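Local coordinates for octopine dehydrogenase (Pecten maximus, PDB 3C7A), which catalyses the NADH-dependent reductive condensation of L-arginine with pyruvate to give D-octopine, and the reverse reaction, at residues 212-217 / 244-249. Sequence-based numbering, arbitrary orientation.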
ATOM      1  N   HIS A 212       2.607   0.200  13.437  1.00 16.39           N
ATOM      2  CA  HIS A 212       2.614   1.599  13.889  1.00 16.72           C
ATOM      3  C   HIS A 212       1.625   1.933  15.018  1.00 16.96           C
ATOM      4  O   HIS A 212       1.984   2.669  15.941  1.00 17.02           O
ATOM      5  CB  HIS A 212       2.468   2.579  12.714  1.00 16.71           C
ATOM      6  CG  HIS A 212       3.693   2.686  11.859  1.00 16.71           C
ATOM      7  ND1 HIS A 212       3.636   2.785  10.485  1.00 17.02           N
ATOM      8  CD2 HIS A 212       5.009   2.699  12.181  1.00 16.69           C
ATOM      9  CE1 HIS A 212       4.862   2.860   9.999  1.00 17.11           C
ATOM     10  NE2 HIS A 212       5.713   2.810  11.007  1.00 16.74           N
ATOM     11  N   PRO A 213       0.376   1.412  14.947  1.00 17.19           N
ATOM     12  CA  PRO A 213      -0.551   1.583  16.076  1.00 17.39           C
ATOM     13  C   PRO A 213      -0.045   1.011  17.410  1.00 17.61           C
ATOM     14  O   PRO A 213      -0.369   1.557  18.468  1.00 17.55           O
ATOM     15  CB  PRO A 213      -1.807   0.832  15.615  1.00 17.40           C
ATOM     16  CG  PRO A 213      -1.727   0.846  14.130  1.00 17.35           C
ATOM     17  CD  PRO A 213      -0.268   0.688  13.833  1.00 17.18           C
ATOM     18  N   ALA A 214       0.740  -0.066  17.353  1.00 17.92           N
ATOM     19  CA  ALA A 214       1.295  -0.700  18.556  1.00 18.26           C
ATOM     20  C   ALA A 214       2.396   0.128  19.227  1.00 18.53           C
ATOM     21  O   ALA A 214       2.513   0.133  20.455  1.00 18.53           O
ATOM     22  CB  ALA A 214       1.805  -2.105  18.237  1.00 18.25           C
ATOM     23  N   ILE A 215       3.199   0.817  18.417  1.00 18.87           N
ATOM     24  CA  ILE A 215       4.285   1.673  18.912  1.00 19.22           C
ATOM     25  C   ILE A 215       3.744   2.939  19.595  1.00 19.47           C
ATOM     26  O   ILE A 215       4.294   3.390  20.608  1.00 19.45           O
ATOM     27  CB  ILE A 215       5.301   2.017  17.779  1.00 19.26           C
ATOM     28  CG1 ILE A 215       6.058   0.753  17.347  1.00 19.23           C
ATOM     29  CG2 ILE A 215       6.286   3.109  18.219  1.00 19.21           C
ATOM     30  CD1 ILE A 215       6.810   0.880  16.027  1.00 19.32           C
ATOM     31  N   LEU A 216       2.664   3.494  19.045  1.00 19.73           N
ATOM     32  CA  LEU A 216       1.994   4.658  19.632  1.00 20.00           C
ATOM     33  C   LEU A 216       1.271   4.320  20.943  1.00 20.30           C
ATOM     34  O   LEU A 216       1.268   5.124  21.880  1.00 20.18           O
ATOM     35  CB  LEU A 216       1.022   5.293  18.628  1.00 19.96           C
ATOM     36  CG  LEU A 216       1.604   6.026  17.410  1.00 19.90           C
ATOM     37  CD1 LEU A 216       0.534   6.240  16.347  1.00 19.88           C
ATOM     38  CD2 LEU A 216       2.247   7.357  17.799  1.00 19.78           C
ATOM     39  N   PHE A 217       0.669   3.131  20.998  1.00 20.71           N
ATOM     40  CA  PHE A 217      -0.018   2.639  22.200  1.00 21.19           C
ATOM     41  C   PHE A 217       0.960   2.313  23.335  1.00 21.51           C
ATOM     42  O   PHE A 217       0.639   2.502  24.510  1.00 21.49           O
ATOM     43  CB  PHE A 217      -0.882   1.413  21.864  1.00 21.18           C
ATOM     44  CG  PHE A 217      -1.620   0.832  23.049  1.00 21.27           C
ATOM     45  CD1 PHE A 217      -2.782   1.433  23.531  1.00 21.53           C
ATOM     46  CD2 PHE A 217      -1.158  -0.324  23.673  1.00 21.42           C
ATOM     47  CE1 PHE A 217      -3.468   0.897  24.622  1.00 21.58           C
ATOM     48  CE2 PHE A 217      -1.836  -0.870  24.765  1.00 21.69           C
ATOM     49  CZ  PHE A 217      -2.992  -0.257  25.241  1.00 21.51           C
ATOM     50  N   ASP A 244       6.567  -7.778  23.353  1.00 20.08           N
ATOM     51  CA  ASP A 244       5.691  -8.934  23.566  1.00 20.03           C
ATOM     52  C   ASP A 244       4.332  -8.767  22.877  1.00 19.91           C
ATOM     53  O   ASP A 244       3.701  -9.754  22.491  1.00 19.86           O
ATOM     54  CB  ASP A 244       5.494  -9.200  25.066  1.00 20.05           C
ATOM     55  CG  ASP A 244       6.759  -9.706  25.753  1.00 20.31           C
ATOM     56  OD1 ASP A 244       7.695 -10.163  25.060  1.00 20.54           O
ATOM     57  OD2 ASP A 244       6.814  -9.651  27.000  1.00 20.40           O
ATOM     58  N   MET A 245       3.891  -7.518  22.735  1.00 19.85           N
ATOM     59  CA  MET A 245       2.658  -7.187  22.016  1.00 19.79           C
ATOM     60  C   MET A 245       2.785  -7.498  20.521  1.00 19.50           C
ATOM     61  O   MET A 245       1.846  -8.013  19.906  1.00 19.39           O
ATOM     62  CB  MET A 245       2.293  -5.711  22.236  1.00 20.05           C
ATOM     63  CG  MET A 245       1.131  -5.190  21.388  1.00 20.78           C
ATOM     64  SD  MET A 245      -0.473  -5.881  21.833  1.00 23.19           S
ATOM     65  CE  MET A 245      -0.916  -4.843  23.225  1.00 22.44           C
ATOM     66  N   LEU A 246       3.949  -7.188  19.952  1.00 19.16           N
ATOM     67  CA  LEU A 246       4.225  -7.435  18.533  1.00 18.88           C
ATOM     68  C   LEU A 246       4.264  -8.930  18.193  1.00 18.69           C
ATOM     69  O   LEU A 246       3.795  -9.339  17.127  1.00 18.64           O
ATOM     70  CB  LEU A 246       5.532  -6.749  18.105  1.00 18.79           C
ATOM     71  CG  LEU A 246       5.576  -5.214  18.076  1.00 18.75           C
ATOM     72  CD1 LEU A 246       7.015  -4.711  18.057  1.00 18.48           C
ATOM     73  CD2 LEU A 246       4.788  -4.640  16.895  1.00 18.56           C
ATOM     74  N   THR A 247       4.818  -9.732  19.104  1.00 18.49           N
ATOM     75  CA  THR A 247       4.896 -11.189  18.935  1.00 18.23           C
ATOM     76  C   THR A 247       3.504 -11.836  18.936  1.00 18.08           C
ATOM     77  O   THR A 247       3.235 -12.742  18.141  1.00 18.01           O
ATOM     78  CB  THR A 247       5.795 -11.843  20.023  1.00 18.25           C
ATOM     79  OG1 THR A 247       7.092 -11.233  20.008  1.00 18.23           O
ATOM     80  CG2 THR A 247       5.956 -13.343  19.784  1.00 18.37           C
ATOM     81  N   ALA A 248       2.628 -11.355  19.818  1.00 17.86           N
ATOM     82  CA  ALA A 248       1.264 -11.876  19.945  1.00 17.64           C
ATOM     83  C   ALA A 248       0.396 -11.592  18.714  1.00 17.54           C
ATOM     84  O   ALA A 248      -0.411 -12.436  18.313  1.00 17.47           O
ATOM     85  CB  ALA A 248       0.602 -11.333  21.205  1.00 17.63           C
ATOM     86  N   CYS A 249       0.563 -10.408  18.127  1.00 17.37           N
ATOM     87  CA  CYS A 249      -0.173 -10.018  16.920  1.00 17.28           C
ATOM     88  C   CYS A 249       0.302 -10.788  15.680  1.00 17.21           C
ATOM     89  O   CYS A 249      -0.491 -11.073  14.779  1.00 17.15           O
ATOM     90  CB  CYS A 249      -0.077  -8.506  16.685  1.00 17.32           C
ATOM     91  SG  CYS A 249      -1.053  -7.480  17.832  1.00 17.36           S
TER
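Met245 is the first residue of 244-249 to touch the other helix, and it does so at two levels. Its CG lies 4.5 Å from Ala214 CB, at the outer limit of contact. Further out, the thioether chain folds instead of running straight (chi2 69°), which carries the terminal methyl CE to 4.4 Å from Phe217 CE2, obliquely to the ring. Phe217 reaches over with CG anti to its backbone N (chi1 180°), and its ring also meets Trp357 of helix 349-362 edge-to-face; Met245 touches Lys353 of that same helix, so a third helix borders this side of the pair.

The two segments belong to helices 211-220 and 240-263 of the alpha-helical domain of the opine dehydrogenases. The segments 212-217 and 244-249 run roughly antiparallel, at 151°, their axes 10.5 Å apart at closest approach, and what joins them is sparse and wholly apolar, with no hydrogen bond crossing between them.

Leu246 follows, buried. Its CD2 lies 4.1 Å from Ala214 CB, where the CA atoms of Ala214 and Leu246 are 7.3 Å apart. The short methyl of Ala214 thus faces both Met245 and Leu246. Two residues before Ala214, His212, the active-site residue that binds pyruvate, points away from 244-249; its NE2 hydrogen-bonds Tyr235 OH.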